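Long-range contact in siderophore-interacting protein (Aeromonas hydrophila, PDB 6K2L), which binds flavin-adenine dinucleotide and probably takes part in reductive release of iron from ferric siderophores: residues R81-R86 against I97-H102. The protein carries 1 engineered substitution. Residues are numbered along the deposited sequence; the frame is centred on the assembly and turned at random.
Sequences RTFTIR and IDFALH. With FAD (flavin-adenine dinucleotide), chain C.
I97 CG2 meets F83 CB at 3.9 Å where two strands of a β hairpin splay apart in the antiparallel flavin-binding barrel; their axes run at 118°, and FAD fills the fork. CG2 lies anti to the backbone N of I97, which sets this methyl against F83 while CG1 takes the other branch. At D98 the backbone turns to the cofactor: its O accepts flavin N3 at 3.0 Å, nearly straight at 167°, and its N donates to a water that also bonds T84 O and flavin O4. T84 N donates to O4 as well. The D98 carboxylate lies against the aliphatic part of R86, OD2 being 3.3 Å from R86 CD. Its charge pairing with R86 NE is long, and a second water bridges NE and OD2, while R27 holds OD1 and E156 takes R86 NH1. The F99 rim, at CZ, then lies over one face of F83, the rings oblique at 34°, centroids 4.6 Å apart; the flavin lies on the opposite side of F83, met by CD2 and CE2. A100 N donates to flavin O2 at 2.9 Å. Finally, adenine C4A lies over the centre of the H102 ring, whose NE2 donates to pyrophosphate O2P, 3.2 Å away.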
loop_
_atom_site.group_PDB
_atom_site.type_symbol
_atom_site.label_atom_id
_atom_site.label_comp_id
_atom_site.label_asym_id
_atom_site.label_seq_id
_atom_site.Cartn_x
_atom_site.Cartn_y
_atom_site.Cartn_z
ATOM N N ARG A 81 11.334 11.247 -17.289
ATOM C CA ARG A 81 11.824 9.923 -16.932
ATOM C C ARG A 81 10.733 9.196 -16.171
ATOM O O ARG A 81 9.959 9.816 -15.445
ATOM C CB ARG A 81 13.093 9.978 -16.065
ATOM C CG ARG A 81 14.315 10.587 -16.762
ATOM C CD ARG A 81 14.826 9.689 -17.829
ATOM N NE ARG A 81 16.088 10.122 -18.428
ATOM C CZ ARG A 81 16.178 10.833 -19.556
ATOM N NH1 ARG A 81 15.076 11.221 -20.169
ATOM N NH2 ARG A 81 17.361 11.130 -20.082
ATOM N N THR A 82 10.702 7.871 -16.298
ATOM C CA THR A 82 9.748 7.051 -15.564
ATOM C C THR A 82 10.350 6.565 -14.253
ATOM O O THR A 82 11.485 6.083 -14.227
ATOM C CB THR A 82 9.306 5.859 -16.398
ATOM O OG1 THR A 82 8.777 6.344 -17.632
ATOM C CG2 THR A 82 8.201 5.083 -15.650
ATOM N N PHE A 83 9.590 6.682 -13.167
ATOM C CA PHE A 83 10.055 6.234 -11.859
ATOM C C PHE A 83 8.885 5.637 -11.100
ATOM O O PHE A 83 7.733 5.744 -11.503
ATOM C CB PHE A 83 10.714 7.372 -11.048
ATOM C CG PHE A 83 12.148 7.609 -11.439
ATOM C CD1 PHE A 83 12.448 8.338 -12.575
ATOM C CD2 PHE A 83 13.178 7.064 -10.702
ATOM C CE1 PHE A 83 13.718 8.526 -12.958
ATOM C CE2 PHE A 83 14.459 7.230 -11.094
ATOM C CZ PHE A 83 14.737 7.970 -12.229
ATOM N N THR A 84 9.205 4.978 -10.009
ATOM C CA THR A 84 8.245 4.276 -9.187
ATOM C C THR A 84 7.979 5.122 -7.954
ATOM O O THR A 84 8.919 5.666 -7.367
ATOM C CB THR A 84 8.834 2.929 -8.787
ATOM O OG1 THR A 84 9.174 2.217 -9.982
ATOM C CG2 THR A 84 7.861 2.096 -7.883
ATOM N N ILE A 85 6.708 5.268 -7.584
ATOM C CA ILE A 85 6.346 5.763 -6.255
ATOM C C ILE A 85 6.681 4.659 -5.262
ATOM O O ILE A 85 5.954 3.668 -5.182
ATOM C CB ILE A 85 4.861 6.127 -6.161
ATOM C CG1 ILE A 85 4.507 7.254 -7.129
ATOM C CG2 ILE A 85 4.530 6.483 -4.738
ATOM C CD1 ILE A 85 3.018 7.600 -7.153
ATOM N N ARG A 86 7.783 4.819 -4.516
ATOM C CA ARG A 86 8.187 3.817 -3.522
ATOM C C ARG A 86 7.228 3.782 -2.335
ATOM O O ARG A 86 6.798 2.700 -1.927
ATOM C CB ARG A 86 9.618 4.079 -3.036
ATOM C CG ARG A 86 10.070 3.213 -1.856
ATOM C CD ARG A 86 10.262 1.758 -2.268
ATOM N NE ARG A 86 10.563 0.872 -1.152
ATOM C CZ ARG A 86 9.640 0.424 -0.306
ATOM N NH1 ARG A 86 8.369 0.827 -0.454
ATOM N NH2 ARG A 86 9.985 -0.402 0.692
ATOM N N ILE A 97 10.551 8.572 -3.641
ATOM C CA ILE A 97 11.069 7.958 -4.856
ATOM C C ILE A 97 12.485 7.476 -4.594
ATOM O O ILE A 97 13.307 8.249 -4.087
ATOM C CB ILE A 97 11.056 8.938 -6.032
ATOM C CG1 ILE A 97 9.652 9.482 -6.228
ATOM C CG2 ILE A 97 11.522 8.220 -7.278
ATOM C CD1 ILE A 97 9.612 10.672 -7.240
ATOM N N ASP A 98 12.782 6.214 -4.964
ATOM C CA ASP A 98 14.115 5.625 -4.783
ATOM C C ASP A 98 14.907 5.594 -6.096
ATOM O O ASP A 98 14.506 4.920 -7.058
ATOM C CB ASP A 98 14.025 4.203 -4.240
ATOM C CG ASP A 98 13.530 4.125 -2.800
ATOM O OD1 ASP A 98 13.309 5.173 -2.133
ATOM O OD2 ASP A 98 13.371 2.968 -2.328
ATOM N N PHE A 99 16.061 6.260 -6.109
ATOM C CA PHE A 99 16.911 6.415 -7.292
ATOM C C PHE A 99 18.064 5.411 -7.271
ATOM O O PHE A 99 18.842 5.382 -6.308
ATOM C CB PHE A 99 17.467 7.849 -7.346
ATOM C CG PHE A 99 16.471 8.858 -7.824
ATOM C CD1 PHE A 99 15.446 9.304 -6.982
ATOM C CD2 PHE A 99 16.523 9.347 -9.124
ATOM C CE1 PHE A 99 14.498 10.213 -7.434
ATOM C CE2 PHE A 99 15.578 10.266 -9.575
ATOM C CZ PHE A 99 14.575 10.698 -8.730
ATOM N N ALA A 100 18.188 4.603 -8.333
ATOM C CA ALA A 100 19.355 3.724 -8.500
ATOM C C ALA A 100 20.534 4.573 -8.970
ATOM O O ALA A 100 20.625 4.929 -10.144
ATOM C CB ALA A 100 19.067 2.590 -9.484
ATOM N N LEU A 101 21.441 4.902 -8.048
ATOM C CA LEU A 101 22.598 5.755 -8.344
ATOM C C LEU A 101 23.525 5.100 -9.368
ATOM O O LEU A 101 23.739 3.883 -9.345
ATOM C CB LEU A 101 23.374 6.062 -7.049
ATOM C CG LEU A 101 22.718 6.943 -5.961
ATOM C CD1 LEU A 101 23.696 7.319 -4.856
ATOM C CD2 LEU A 101 22.041 8.206 -6.547
ATOM N N HIS A 102 24.051 5.913 -10.286
ATOM C CA HIS A 102 25.030 5.475 -11.284
ATOM C C HIS A 102 25.838 6.692 -11.724
ATOM O O HIS A 102 25.586 7.824 -11.294
ATOM C CB HIS A 102 24.368 4.781 -12.495
ATOM C CG HIS A 102 23.459 5.678 -13.289
ATOM N ND1 HIS A 102 23.845 6.286 -14.464
ATOM C CD2 HIS A 102 22.183 6.077 -13.061
ATOM C CE1 HIS A 102 22.847 7.017 -14.929
ATOM N NE2 HIS A 102 21.821 6.897 -14.104
HETATM P PA FAD C . 19.575 8.268 -18.852
HETATM O O1A FAD C . 19.751 9.702 -19.239
HETATM O O2A FAD C . 18.259 7.613 -19.292
HETATM O O5B FAD C . 20.710 7.267 -19.434
HETATM C C5B FAD C . 22.116 7.583 -19.351
HETATM C C4B FAD C . 22.984 6.344 -19.438
HETATM O O4B FAD C . 23.017 5.667 -18.161
HETATM C C3B FAD C . 22.587 5.277 -20.455
HETATM O O3B FAD C . 23.753 4.669 -21.007
HETATM C C2B FAD C . 21.764 4.293 -19.613
HETATM O O2B FAD C . 21.764 2.947 -20.083
HETATM C C1B FAD C . 22.487 4.356 -18.272
HETATM N N9A FAD C . 21.607 4.169 -17.145
HETATM C C8A FAD C . 20.344 4.683 -16.994
HETATM N N7A FAD C . 19.780 4.385 -15.846
HETATM C C5A FAD C . 20.748 3.633 -15.195
HETATM C C6A FAD C . 20.774 3.015 -13.932
HETATM N N6A FAD C . 19.772 3.092 -13.054
HETATM N N1A FAD C . 21.894 2.327 -13.590
HETATM C C2A FAD C . 22.902 2.266 -14.465
HETATM N N3A FAD C . 22.993 2.821 -15.680
HETATM C C4A FAD C . 21.880 3.497 -15.984
HETATM N N1 FAD C . 14.781 3.772 -12.137
HETATM C C2 FAD C . 15.060 4.053 -10.829
HETATM O O2 FAD C . 16.191 4.379 -10.459
HETATM N N3 FAD C . 14.060 3.962 -9.874
HETATM C C4 FAD C . 12.754 3.605 -10.101
HETATM O O4 FAD C . 11.952 3.567 -9.168
HETATM C C4X FAD C . 12.459 3.321 -11.495
HETATM N N5 FAD C . 11.216 2.976 -11.814
HETATM C C5X FAD C . 10.945 2.701 -13.130
HETATM C C6 FAD C . 9.657 2.315 -13.476
HETATM C C7 FAD C . 9.330 1.999 -14.792
HETATM C C7M FAD C . 7.912 1.609 -15.125
HETATM C C8 FAD C . 10.312 2.106 -15.796
HETATM C C8M FAD C . 9.989 1.818 -17.241
HETATM C C9 FAD C . 11.599 2.509 -15.453
HETATM C C9A FAD C . 11.926 2.796 -14.135
HETATM N N10 FAD C . 13.234 3.164 -13.760
HETATM C C10 FAD C . 13.541 3.424 -12.440
HETATM C "C1'" FAD C . 14.305 3.242 -14.772
HETATM C "C2'" FAD C . 14.768 4.664 -15.095
HETATM O "O2'" FAD C . 13.786 5.382 -15.848
HETATM C "C3'" FAD C . 16.070 4.577 -15.895
HETATM O "O3'" FAD C . 17.114 4.176 -15.010
HETATM C "C4'" FAD C . 16.477 5.872 -16.595
HETATM O "O4'" FAD C . 17.307 5.544 -17.713
HETATM C "C5'" FAD C . 17.178 6.819 -15.644
HETATM O "O5'" FAD C . 17.384 8.082 -16.302
HETATM P P FAD C . 18.757 8.853 -16.193
HETATM O O1P FAD C . 18.470 10.283 -16.670
HETATM O O2P FAD C . 19.352 8.748 -14.862
HETATM O O3P FAD C . 19.680 8.117 -17.272
HETATM O O HOH W 1 11.037 4.551 -6.760
HETATM O O HOH W 2 13.125 0.182 -2.311
#